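Local structure of ribonucleoside-diphosphate reductase (Pseudomonas aeruginosa, 5IM3) at residues A[47-50]-A[51-55]; A[99-102]-A[103-107]. The protein probably catalyses the thioredoxin-dependent reduction of ribonucleoside diphosphates to deoxyribonucleotides for DNA synthesis, with its activity regulated allosterically by nucleotides such as dATP. All coordinates share one frame; numbering follows the deposited sequence.

Contact 1 (A[47-50]-A[51-55]); sequences DKIT and VAITK. With DTP (2'-deoxyadenosine 5'-triphosphate), chain D; DTP (2'-deoxyadenosine 5'-triphosphate), chain C.
Thr54 grips the carbonyl of Thr50 twice: its backbone N donates to Thr50 O at 3.0 Å, and its hydroxyl OG1 does so at 2.6 Å. The two donors approach from opposite faces of the carbonyl plane. With Thr54 OG1 turned beside its own backbone N (chi1 -56°), the hydroxyl points back along the helix and is satisfied within the last turn, which suits threonine to a partly covered face. One step round, Ile49 and Ile53 lie side by side, with Ile49 CG2 3.9 Å from Ile53 CD1. On the outer side, Asp47 OD1 comes to 3.2 Å from the methyl CG2 of Val51.

The nucleotide face is lined by carbon. Lys48 CB stands 3.2 Å over N7 of the chain C dATP, while Ile49 CG1 comes from the same side, above the N3 rim, and packs on the sugar, 3.7 Å from C2'. Two turns after Lys48, Lys55 CB lies over the imidazole end of the chain D adenine, 3.5 Å from C8; Ala52, with only a methyl, lets the sugar of that dATP approach the backbone, Ala52 O being 3.4 Å from its O4', a contact of two acceptors.

Farther out, Thr79 of helix 69-88 hydrogen-bonds Thr50 OG1, Val75 packs on Thr50, Ile53 and Thr54, and helix 98-111 covers both isoleucines. This amphipathic helix, 46-60, forms one wall of an ATP cone holding two dATP molecules.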
ATOM      1  N   ASP A  47     -21.096 -24.773  55.265  1.00108.41           N
ATOM      2  CA  ASP A  47     -20.860 -24.210  56.590  1.00108.90           C
ATOM      3  C   ASP A  47     -19.374 -24.175  56.928  1.00103.09           C
ATOM      4  O   ASP A  47     -18.878 -23.183  57.475  1.00102.33           O
ATOM      5  CB  ASP A  47     -21.629 -25.018  57.638  1.00115.73           C
ATOM      6  CG  ASP A  47     -21.459 -24.470  59.042  1.00117.08           C
ATOM      7  OD1 ASP A  47     -21.432 -23.231  59.199  1.00116.21           O
ATOM      8  OD2 ASP A  47     -21.350 -25.281  59.987  1.00118.78           O
ATOM      9  N   LYS A  48     -18.645 -25.248  56.613  1.00 92.80           N
ATOM     10  CA  LYS A  48     -17.218 -25.282  56.922  1.00 87.13           C
ATOM     11  C   LYS A  48     -16.472 -24.164  56.205  1.00 81.85           C
ATOM     12  O   LYS A  48     -15.523 -23.590  56.755  1.00 79.59           O
ATOM     13  CB  LYS A  48     -16.634 -26.649  56.556  1.00 86.39           C
ATOM     14  CG  LYS A  48     -17.255 -27.815  57.316  1.00 88.50           C
ATOM     15  CD  LYS A  48     -17.014 -27.706  58.816  1.00 86.31           C
ATOM     16  CE  LYS A  48     -17.578 -28.905  59.561  1.00 88.80           C
ATOM     17  NZ  LYS A  48     -17.317 -28.830  61.027  1.00 88.04           N
ATOM     18  N   ILE A  49     -16.885 -23.836  54.980  1.00 71.71           N
ATOM     19  CA  ILE A  49     -16.298 -22.696  54.282  1.00 68.51           C
ATOM     20  C   ILE A  49     -16.743 -21.393  54.933  1.00 66.96           C
ATOM     21  O   ILE A  49     -15.934 -20.490  55.175  1.00 63.24           O
ATOM     22  CB  ILE A  49     -16.669 -22.727  52.788  1.00 68.27           C
ATOM     23  CG1 ILE A  49     -16.015 -23.932  52.110  1.00 69.29           C
ATOM     24  CG2 ILE A  49     -16.244 -21.424  52.104  1.00 65.35           C
ATOM     25  CD1 ILE A  49     -16.373 -24.101  50.646  1.00 70.79           C
ATOM     26  N   THR A  50     -18.043 -21.275  55.214  1.00 73.90           N
ATOM     27  CA  THR A  50     -18.563 -20.065  55.840  1.00 74.36           C
ATOM     28  C   THR A  50     -17.910 -19.820  57.195  1.00 71.75           C
ATOM     29  O   THR A  50     -17.561 -18.681  57.528  1.00 70.28           O
ATOM     30  CB  THR A  50     -20.081 -20.168  55.988  1.00 78.74           C
ATOM     31  OG1 THR A  50     -20.685 -20.215  54.689  1.00 80.60           O
ATOM     32  CG2 THR A  50     -20.639 -18.978  56.761  1.00 79.04           C
ATOM     33  N   VAL A  51     -17.748 -20.875  57.995  1.00 69.27           N
ATOM     34  CA  VAL A  51     -17.096 -20.726  59.292  1.00 67.47           C
ATOM     35  C   VAL A  51     -15.650 -20.284  59.105  1.00 63.37           C
ATOM     36  O   VAL A  51     -15.170 -19.378  59.795  1.00 62.51           O
ATOM     37  CB  VAL A  51     -17.195 -22.042  60.091  1.00 69.91           C
ATOM     38  CG1 VAL A  51     -16.297 -22.006  61.315  1.00 66.87           C
ATOM     39  CG2 VAL A  51     -18.635 -22.301  60.509  1.00 72.24           C
ATOM     40  N   ALA A  52     -14.939 -20.904  58.161  1.00 61.00           N
ATOM     41  CA  ALA A  52     -13.526 -20.590  57.969  1.00 59.81           C
ATOM     42  C   ALA A  52     -13.329 -19.114  57.643  1.00 57.76           C
ATOM     43  O   ALA A  52     -12.524 -18.427  58.282  1.00 54.70           O
ATOM     44  CB  ALA A  52     -12.941 -21.470  56.864  1.00 58.68           C
ATOM     45  N   ILE A  53     -14.061 -18.608  56.649  1.00 66.71           N
ATOM     46  CA  ILE A  53     -13.917 -17.209  56.255  1.00 67.13           C
ATOM     47  C   ILE A  53     -14.328 -16.288  57.397  1.00 68.22           C
ATOM     48  O   ILE A  53     -13.708 -15.241  57.622  1.00 67.39           O
ATOM     49  CB  ILE A  53     -14.734 -16.927  54.980  1.00 69.27           C
ATOM     50  CG1 ILE A  53     -14.282 -17.845  53.842  1.00 68.69           C
ATOM     51  CG2 ILE A  53     -14.595 -15.459  54.567  1.00 68.62           C
ATOM     52  CD1 ILE A  53     -15.085 -17.688  52.569  1.00 70.52           C
ATOM     53  N   THR A  54     -15.384 -16.651  58.127  1.00 68.26           N
ATOM     54  CA  THR A  54     -15.830 -15.818  59.239  1.00 69.99           C
ATOM     55  C   THR A  54     -14.757 -15.721  60.318  1.00 68.30           C
ATOM     56  O   THR A  54     -14.555 -14.652  60.907  1.00 67.95           O
ATOM     57  CB  THR A  54     -17.130 -16.368  59.824  1.00 74.12           C
ATOM     58  OG1 THR A  54     -18.117 -16.469  58.792  1.00 74.82           O
ATOM     59  CG2 THR A  54     -17.653 -15.455  60.928  1.00 75.01           C
ATOM     60  N   LYS A  55     -14.061 -16.828  60.593  1.00 68.49           N
ATOM     61  CA  LYS A  55     -12.950 -16.786  61.539  1.00 66.50           C
ATOM     62  C   LYS A  55     -11.931 -15.728  61.137  1.00 63.21           C
ATOM     63  O   LYS A  55     -11.423 -14.988  61.987  1.00 63.52           O
ATOM     64  CB  LYS A  55     -12.271 -18.153  61.630  1.00 66.32           C
ATOM     65  CG  LYS A  55     -13.111 -19.275  62.228  1.00 69.92           C
ATOM     66  CD  LYS A  55     -12.235 -20.503  62.488  1.00 70.27           C
ATOM     67  CE  LYS A  55     -13.043 -21.772  62.736  1.00 74.19           C
ATOM     68  NZ  LYS A  55     -12.514 -22.945  61.964  1.00 72.29           N
TER
HETATM   69  PG  DTP D1002      -5.567 -27.404  60.944  0.95 79.93           P
HETATM   70  O1G DTP D1002      -6.960 -27.795  60.909  0.95 80.85           O
HETATM   71  O2G DTP D1002      -5.122 -26.865  62.265  0.95 79.11           O
HETATM   72  O3G DTP D1002      -4.632 -28.492  60.507  0.95 82.35           O
HETATM   73  PB  DTP D1002      -6.344 -25.297  59.098  0.95 75.47           P
HETATM   74  O1B DTP D1002      -7.449 -26.088  58.530  0.95 79.33           O
HETATM   75  O2B DTP D1002      -5.627 -24.531  57.997  0.95 77.18           O
HETATM   76  O3B DTP D1002      -5.331 -26.233  59.894  0.95 79.93           O
HETATM   77  PA  DTP D1002      -8.182 -24.417  61.140  0.95 76.43           P
HETATM   78  O1A DTP D1002      -7.923 -23.762  62.439  0.95 75.12           O
HETATM   79  O2A DTP D1002      -8.583 -25.891  61.312  0.95 79.78           O
HETATM   80  O3A DTP D1002      -6.895 -24.307  60.212  0.95 76.55           O
HETATM   81  O5' DTP D1002      -9.276 -23.717  60.256  0.95 73.17           O
HETATM   82  C5' DTP D1002      -9.327 -22.283  60.199  0.95 70.92           C
HETATM   83  C4' DTP D1002      -9.251 -21.771  58.780  0.95 70.10           C
HETATM   84  O4' DTP D1002      -9.915 -20.492  58.711  0.95 67.93           O
HETATM   85  C3' DTP D1002      -7.827 -21.558  58.245  0.95 70.41           C
HETATM   86  O3' DTP D1002      -7.630 -22.292  57.036  0.95 69.44           O
HETATM   87  C2' DTP D1002      -7.740 -20.057  57.968  0.95 68.65           C
HETATM   88  C1' DTP D1002      -8.950 -19.463  58.667  0.95 67.52           C
HETATM   89  N9  DTP D1002      -8.707 -18.977  60.024  0.95 64.65           N
HETATM   90  C8  DTP D1002      -9.077 -19.536  61.218  0.95 62.99           C
HETATM   91  N7  DTP D1002      -8.656 -18.877  62.271  0.95 63.19           N
HETATM   92  C5  DTP D1002      -7.962 -17.805  61.731  0.95 62.77           C
HETATM   93  C6  DTP D1002      -7.267 -16.732  62.319  0.95 61.41           C
HETATM   94  N6  DTP D1002      -7.091 -16.592  63.635  0.95 61.74           N
HETATM   95  N1  DTP D1002      -6.712 -15.819  61.495  0.95 61.69           N
HETATM   96  C2  DTP D1002      -6.838 -15.983  60.176  0.95 61.56           C
HETATM   97  N3  DTP D1002      -7.449 -16.961  59.508  0.95 62.83           N
HETATM   98  C4  DTP D1002      -7.994 -17.849  60.348  0.95 63.73           C
HETATM   99  PG  DTP C1001     -10.194 -29.713  61.086  1.00 89.75           P
HETATM  100  O1G DTP C1001     -11.494 -29.707  61.797  1.00 88.73           O
HETATM  101  O2G DTP C1001      -9.618 -28.299  60.885  1.00 86.06           O
HETATM  102  O3G DTP C1001      -9.145 -30.551  61.790  1.00 92.68           O
HETATM  103  PB  DTP C1001     -10.166 -29.438  58.267  1.00 88.97           P
HETATM  104  O1B DTP C1001      -8.910 -28.659  58.288  1.00 89.04           O
HETATM  105  O2B DTP C1001     -10.271 -30.311  57.030  1.00 88.89           O
HETATM  106  O3B DTP C1001     -10.323 -30.281  59.605  1.00 88.02           O
HETATM  107  PA  DTP C1001     -11.283 -26.929  58.921  1.00 88.48           P
HETATM  108  O1A DTP C1001     -12.596 -26.458  59.398  1.00 88.61           O
HETATM  109  O2A DTP C1001     -10.148 -26.787  59.940  1.00 85.32           O
HETATM  110  O3A DTP C1001     -11.383 -28.427  58.396  1.00 89.67           O
HETATM  111  O5' DTP C1001     -10.850 -26.234  57.607  1.00 88.67           O
HETATM  112  C5' DTP C1001     -11.821 -26.279  56.559  1.00 91.25           C
HETATM  113  C4' DTP C1001     -11.220 -25.881  55.238  1.00 94.21           C
HETATM  114  O4' DTP C1001     -11.497 -26.908  54.267  1.00 97.42           O
HETATM  115  C3' DTP C1001     -11.843 -24.623  54.651  1.00 95.48           C
HETATM  116  O3' DTP C1001     -10.970 -23.982  53.722  1.00 95.04           O
HETATM  117  C2' DTP C1001     -13.083 -25.172  53.956  1.00 98.01           C
HETATM  118  C1' DTP C1001     -12.713 -26.606  53.594  1.00100.13           C
HETATM  119  N9  DTP C1001     -13.718 -27.596  53.977  1.00103.28           N
HETATM  120  C8  DTP C1001     -13.890 -28.219  55.184  1.00103.97           C
HETATM  121  N7  DTP C1001     -14.946 -28.994  55.243  1.00103.69           N
HETATM  122  C5  DTP C1001     -15.507 -28.877  53.981  1.00103.90           C
HETATM  123  C6  DTP C1001     -16.652 -29.449  53.398  1.00104.92           C
HETATM  124  N6  DTP C1001     -17.535 -30.192  54.077  1.00105.24           N
HETATM  125  N1  DTP C1001     -16.907 -29.157  52.103  1.00105.29           N
HETATM  126  C2  DTP C1001     -16.077 -28.333  51.456  1.00104.98           C
HETATM  127  N3  DTP C1001     -14.992 -27.708  51.914  1.00104.61           N
HETATM  128  C4  DTP C1001     -14.755 -28.028  53.187  1.00104.01           C

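Contact 2 (A[99-102]-A[103-107]). With DTP (2'-deoxyadenosine 5'-triphosphate), chain C; DTP (2'-deoxyadenosine 5'-triphosphate), chain D.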
ATOM      1  N   GLU A  99      -7.030 -28.858  50.130  1.00 78.28           N
ATOM      2  CA  GLU A  99      -6.202 -27.715  49.757  1.00 75.29           C
ATOM      3  C   GLU A  99      -6.734 -27.029  48.506  1.00 74.68           C
ATOM      4  O   GLU A  99      -6.515 -25.827  48.318  1.00 71.42           O
ATOM      5  CB  GLU A  99      -4.754 -28.163  49.541  1.00 75.16           C
ATOM      6  CG  GLU A  99      -4.131 -28.848  50.748  1.00 75.37           C
ATOM      7  CD  GLU A  99      -4.003 -27.925  51.945  1.00 73.08           C
ATOM      8  OE1 GLU A  99      -3.688 -26.732  51.752  1.00 71.22           O
ATOM      9  OE2 GLU A  99      -4.224 -28.392  53.083  1.00 73.05           O
ATOM     10  N   GLU A 100      -7.428 -27.773  47.644  1.00 86.23           N
ATOM     11  CA  GLU A 100      -8.048 -27.171  46.469  1.00 87.65           C
ATOM     12  C   GLU A 100      -9.125 -26.172  46.871  1.00 85.02           C
ATOM     13  O   GLU A 100      -9.349 -25.181  46.166  1.00 84.25           O
ATOM     14  CB  GLU A 100      -8.630 -28.273  45.580  1.00 92.60           C
ATOM     15  CG  GLU A 100      -8.598 -27.980  44.086  1.00 95.42           C
ATOM     16  CD  GLU A 100      -8.822 -29.226  43.244  1.00101.41           C
ATOM     17  OE1 GLU A 100      -8.459 -30.332  43.701  1.00102.98           O
ATOM     18  OE2 GLU A 100      -9.366 -29.103  42.125  1.00104.28           O
ATOM     19  N   ILE A 101      -9.785 -26.407  48.005  1.00 75.74           N
ATOM     20  CA  ILE A 101     -10.806 -25.489  48.498  1.00 72.26           C
ATOM     21  C   ILE A 101     -10.162 -24.285  49.172  1.00 69.80           C
ATOM     22  O   ILE A 101     -10.588 -23.142  48.964  1.00 67.39           O
ATOM     23  CB  ILE A 101     -11.755 -26.232  49.457  1.00 72.69           C
ATOM     24  CG1 ILE A 101     -12.316 -27.481  48.766  1.00 76.55           C
ATOM     25  CG2 ILE A 101     -12.872 -25.295  49.934  1.00 72.22           C
ATOM     26  CD1 ILE A 101     -13.118 -28.353  49.657  1.00 78.56           C
ATOM     27  N   GLN A 102      -9.142 -24.524  50.000  1.00 68.13           N
ATOM     28  CA  GLN A 102      -8.430 -23.425  50.645  1.00 65.54           C
ATOM     29  C   GLN A 102      -7.916 -22.427  49.614  1.00 63.81           C
ATOM     30  O   GLN A 102      -7.983 -21.211  49.827  1.00 60.76           O
ATOM     31  CB  GLN A 102      -7.272 -23.973  51.483  1.00 64.23           C
ATOM     32  CG  GLN A 102      -7.692 -24.735  52.733  1.00 65.05           C
ATOM     33  CD  GLN A 102      -8.050 -23.816  53.886  1.00 63.99           C
ATOM     34  OE1 GLN A 102      -8.987 -23.019  53.795  1.00 63.35           O
ATOM     35  NE2 GLN A 102      -7.301 -23.918  54.979  1.00 62.65           N
ATOM     36  N   ASP A 103      -7.407 -22.925  48.485  1.00 60.60           N
ATOM     37  CA  ASP A 103      -6.899 -22.036  47.447  1.00 59.99           C
ATOM     38  C   ASP A 103      -8.016 -21.195  46.842  1.00 62.12           C
ATOM     39  O   ASP A 103      -7.833 -19.998  46.592  1.00 58.63           O
ATOM     40  CB  ASP A 103      -6.192 -22.847  46.361  1.00 61.51           C
ATOM     41  CG  ASP A 103      -4.789 -23.266  46.764  1.00 60.26           C
ATOM     42  OD1 ASP A 103      -4.443 -23.131  47.957  1.00 58.15           O
ATOM     43  OD2 ASP A 103      -4.032 -23.730  45.885  1.00 61.07           O
ATOM     44  N   GLN A 104      -9.182 -21.801  46.600  1.00 70.49           N
ATOM     45  CA  GLN A 104     -10.294 -21.047  46.029  1.00 72.60           C
ATOM     46  C   GLN A 104     -10.886 -20.070  47.036  1.00 67.92           C
ATOM     47  O   GLN A 104     -11.417 -19.026  46.641  1.00 67.88           O
ATOM     48  CB  GLN A 104     -11.369 -22.005  45.514  1.00 77.04           C
ATOM     49  CG  GLN A 104     -10.962 -22.760  44.255  1.00 80.48           C
ATOM     50  CD  GLN A 104     -10.766 -21.844  43.059  1.00 81.11           C
ATOM     51  OE1 GLN A 104     -11.485 -20.860  42.892  1.00 80.48           O
ATOM     52  NE2 GLN A 104      -9.783 -22.163  42.223  1.00 82.05           N
ATOM     53  N   VAL A 105     -10.806 -20.380  48.331  1.00 63.72           N
ATOM     54  CA  VAL A 105     -11.245 -19.431  49.349  1.00 61.33           C
ATOM     55  C   VAL A 105     -10.355 -18.195  49.332  1.00 58.83           C
ATOM     56  O   VAL A 105     -10.843 -17.058  49.343  1.00 58.01           O
ATOM     57  CB  VAL A 105     -11.263 -20.098  50.737  1.00 60.48           C
ATOM     58  CG1 VAL A 105     -11.381 -19.050  51.846  1.00 59.87           C
ATOM     59  CG2 VAL A 105     -12.413 -21.095  50.829  1.00 63.60           C
ATOM     60  N   GLU A 106      -9.035 -18.399  49.313  1.00 55.33           N
ATOM     61  CA  GLU A 106      -8.118 -17.269  49.209  1.00 53.21           C
ATOM     62  C   GLU A 106      -8.392 -16.467  47.946  1.00 52.97           C
ATOM     63  O   GLU A 106      -8.353 -15.231  47.964  1.00 49.81           O
ATOM     64  CB  GLU A 106      -6.668 -17.752  49.220  1.00 52.61           C
ATOM     65  CG  GLU A 106      -6.196 -18.326  50.551  1.00 52.45           C
ATOM     66  CD  GLU A 106      -4.746 -18.792  50.511  1.00 51.77           C
ATOM     67  OE1 GLU A 106      -4.121 -18.726  49.427  1.00 49.02           O
ATOM     68  OE2 GLU A 106      -4.229 -19.226  51.566  1.00 50.58           O
ATOM     69  N   LEU A 107      -8.677 -17.154  46.838  1.00 55.22           N
ATOM     70  CA  LEU A 107      -8.937 -16.461  45.582  1.00 55.73           C
ATOM     71  C   LEU A 107     -10.136 -15.528  45.712  1.00 55.64           C
ATOM     72  O   LEU A 107     -10.081 -14.367  45.295  1.00 55.17           O
ATOM     73  CB  LEU A 107      -9.157 -17.480  44.462  1.00 58.63           C
ATOM     74  CG  LEU A 107      -9.481 -16.912  43.076  1.00 60.68           C
ATOM     75  CD1 LEU A 107      -8.355 -16.014  42.572  1.00 58.87           C
ATOM     76  CD2 LEU A 107      -9.754 -18.033  42.083  1.00 61.84           C
TER
HETATM   77  PG  DTP C1001     -10.194 -29.713  61.086  1.00 89.75           P
HETATM   78  O1G DTP C1001     -11.494 -29.707  61.797  1.00 88.73           O
HETATM   79  O2G DTP C1001      -9.618 -28.299  60.885  1.00 86.06           O
HETATM   80  O3G DTP C1001      -9.145 -30.551  61.790  1.00 92.68           O
HETATM   81  PB  DTP C1001     -10.166 -29.438  58.267  1.00 88.97           P
HETATM   82  O1B DTP C1001      -8.910 -28.659  58.288  1.00 89.04           O
HETATM   83  O2B DTP C1001     -10.271 -30.311  57.030  1.00 88.89           O
HETATM   84  O3B DTP C1001     -10.323 -30.281  59.605  1.00 88.02           O
HETATM   85  PA  DTP C1001     -11.283 -26.929  58.921  1.00 88.48           P
HETATM   86  O1A DTP C1001     -12.596 -26.458  59.398  1.00 88.61           O
HETATM   87  O2A DTP C1001     -10.148 -26.787  59.940  1.00 85.32           O
HETATM   88  O3A DTP C1001     -11.383 -28.427  58.396  1.00 89.67           O
HETATM   89  O5' DTP C1001     -10.850 -26.234  57.607  1.00 88.67           O
HETATM   90  C5' DTP C1001     -11.821 -26.279  56.559  1.00 91.25           C
HETATM   91  C4' DTP C1001     -11.220 -25.881  55.238  1.00 94.21           C
HETATM   92  O4' DTP C1001     -11.497 -26.908  54.267  1.00 97.42           O
HETATM   93  C3' DTP C1001     -11.843 -24.623  54.651  1.00 95.48           C
HETATM   94  O3' DTP C1001     -10.970 -23.982  53.722  1.00 95.04           O
HETATM   95  C2' DTP C1001     -13.083 -25.172  53.956  1.00 98.01           C
HETATM   96  C1' DTP C1001     -12.713 -26.606  53.594  1.00100.13           C
HETATM   97  N9  DTP C1001     -13.718 -27.596  53.977  1.00103.28           N
HETATM   98  C8  DTP C1001     -13.890 -28.219  55.184  1.00103.97           C
HETATM   99  N7  DTP C1001     -14.946 -28.994  55.243  1.00103.69           N
HETATM  100  C5  DTP C1001     -15.507 -28.877  53.981  1.00103.90           C
HETATM  101  C6  DTP C1001     -16.652 -29.449  53.398  1.00104.92           C
HETATM  102  N6  DTP C1001     -17.535 -30.192  54.077  1.00105.24           N
HETATM  103  N1  DTP C1001     -16.907 -29.157  52.103  1.00105.29           N
HETATM  104  C2  DTP C1001     -16.077 -28.333  51.456  1.00104.98           C
HETATM  105  N3  DTP C1001     -14.992 -27.708  51.914  1.00104.61           N
HETATM  106  C4  DTP C1001     -14.755 -28.028  53.187  1.00104.01           C
HETATM  107  PG  DTP D1002      -5.567 -27.404  60.944  0.95 79.93           P
HETATM  108  O1G DTP D1002      -6.960 -27.795  60.909  0.95 80.85           O
HETATM  109  O2G DTP D1002      -5.122 -26.865  62.265  0.95 79.11           O
HETATM  110  O3G DTP D1002      -4.632 -28.492  60.507  0.95 82.35           O
HETATM  111  PB  DTP D1002      -6.344 -25.297  59.098  0.95 75.47           P
HETATM  112  O1B DTP D1002      -7.449 -26.088  58.530  0.95 79.33           O
HETATM  113  O2B DTP D1002      -5.627 -24.531  57.997  0.95 77.18           O
HETATM  114  O3B DTP D1002      -5.331 -26.233  59.894  0.95 79.93           O
HETATM  115  PA  DTP D1002      -8.182 -24.417  61.140  0.95 76.43           P
HETATM  116  O1A DTP D1002      -7.923 -23.762  62.439  0.95 75.12           O
HETATM  117  O2A DTP D1002      -8.583 -25.891  61.312  0.95 79.78           O
HETATM  118  O3A DTP D1002      -6.895 -24.307  60.212  0.95 76.55           O
HETATM  119  O5' DTP D1002      -9.276 -23.717  60.256  0.95 73.17           O
HETATM  120  C5' DTP D1002      -9.327 -22.283  60.199  0.95 70.92           C
HETATM  121  C4' DTP D1002      -9.251 -21.771  58.780  0.95 70.10           C
HETATM  122  O4' DTP D1002      -9.915 -20.492  58.711  0.95 67.93           O
HETATM  123  C3' DTP D1002      -7.827 -21.558  58.245  0.95 70.41           C
HETATM  124  O3' DTP D1002      -7.630 -22.292  57.036  0.95 69.44           O
HETATM  125  C2' DTP D1002      -7.740 -20.057  57.968  0.95 68.65           C
HETATM  126  C1' DTP D1002      -8.950 -19.463  58.667  0.95 67.52           C
HETATM  127  N9  DTP D1002      -8.707 -18.977  60.024  0.95 64.65           N
HETATM  128  C8  DTP D1002      -9.077 -19.536  61.218  0.95 62.99           C
HETATM  129  N7  DTP D1002      -8.656 -18.877  62.271  0.95 63.19           N
HETATM  130  C5  DTP D1002      -7.962 -17.805  61.731  0.95 62.77           C
HETATM  131  C6  DTP D1002      -7.267 -16.732  62.319  0.95 61.41           C
HETATM  132  N6  DTP D1002      -7.091 -16.592  63.635  0.95 61.74           N
HETATM  133  N1  DTP D1002      -6.712 -15.819  61.495  0.95 61.69           N
HETATM  134  C2  DTP D1002      -6.838 -15.983  60.176  0.95 61.56           C
HETATM  135  N3  DTP D1002      -7.449 -16.961  59.508  0.95 62.83           N
HETATM  136  C4  DTP D1002      -7.994 -17.849  60.348  0.95 63.73           C
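The flat carboxylate of Asp103 turns one face to the carbonyl of Glu99, whose O lies above CG at 3.5 Å, while Asp103 N donates to that same oxygen. CG sits beside the backbone N (chi1 -79°), which folds the acid back over the preceding turn. Since OD1 and Glu99 O are both acceptors, the carboxylate finds its partner outside: Arg125 forms salt bridges with Asp103 OD1, Glu99 OE1 and Glu106 OE2.

The flat amide of Gln102 reaches between the two nucleotides. NE2 donates to O3' of the chain D dATP at 2.6 Å in an almost straight bond (173°), and OE1 is held by the hydroxyl of Tyr121, so both ends of the amide have a partner, which would set its rotation. A bend at chi2 (-80°) carries the amide to this position.

Ile101 closes the N3 edge of the chain C adenine. Its CG2 lies level with the ring, 3.8 Å from N3, and its CD1 rises on the face away from Ile49. The same CG2 meets Val105 CG2 at 4.3 Å, two branched residues filling the side turned to helix 46-60.

Glu106, buried between the subunits, gives its OE1 to Arg119 and Gln115 of the second subunit. Three acids this close would repel one another, but Arg125, Arg37 at Glu99 and Arg119 of the second subunit at Glu106 probably offset their charge and favour the ionised forms. Little more than two helical turns thus combine nucleotide recognition by a neutral amide with ionic links to helix 115-138 and a neighbouring subunit.

Overall arrangement
Both contacts are short lengths of helix, a little over two turns each, in the same ATP cone, far from the centre of the chain, and their centres are about 12 Å apart. They meet through aliphatic side chains: Ile53 CG1 lies 3.7 Å from Val105 CG1, and Ile49 CD1 lies 3.8 Å from Ile101 CG2. Each touches both dATP molecules. Contact 1 is the more exposed on its outer side, where Asp47 and Lys48 lie, and it covers the bases with carbon. Contact 2 is more enclosed: three of its acids and the amide of Gln102 are committed to arginines, a nucleotide sugar and a second subunit, whereas contact 1 touches no other protein chain.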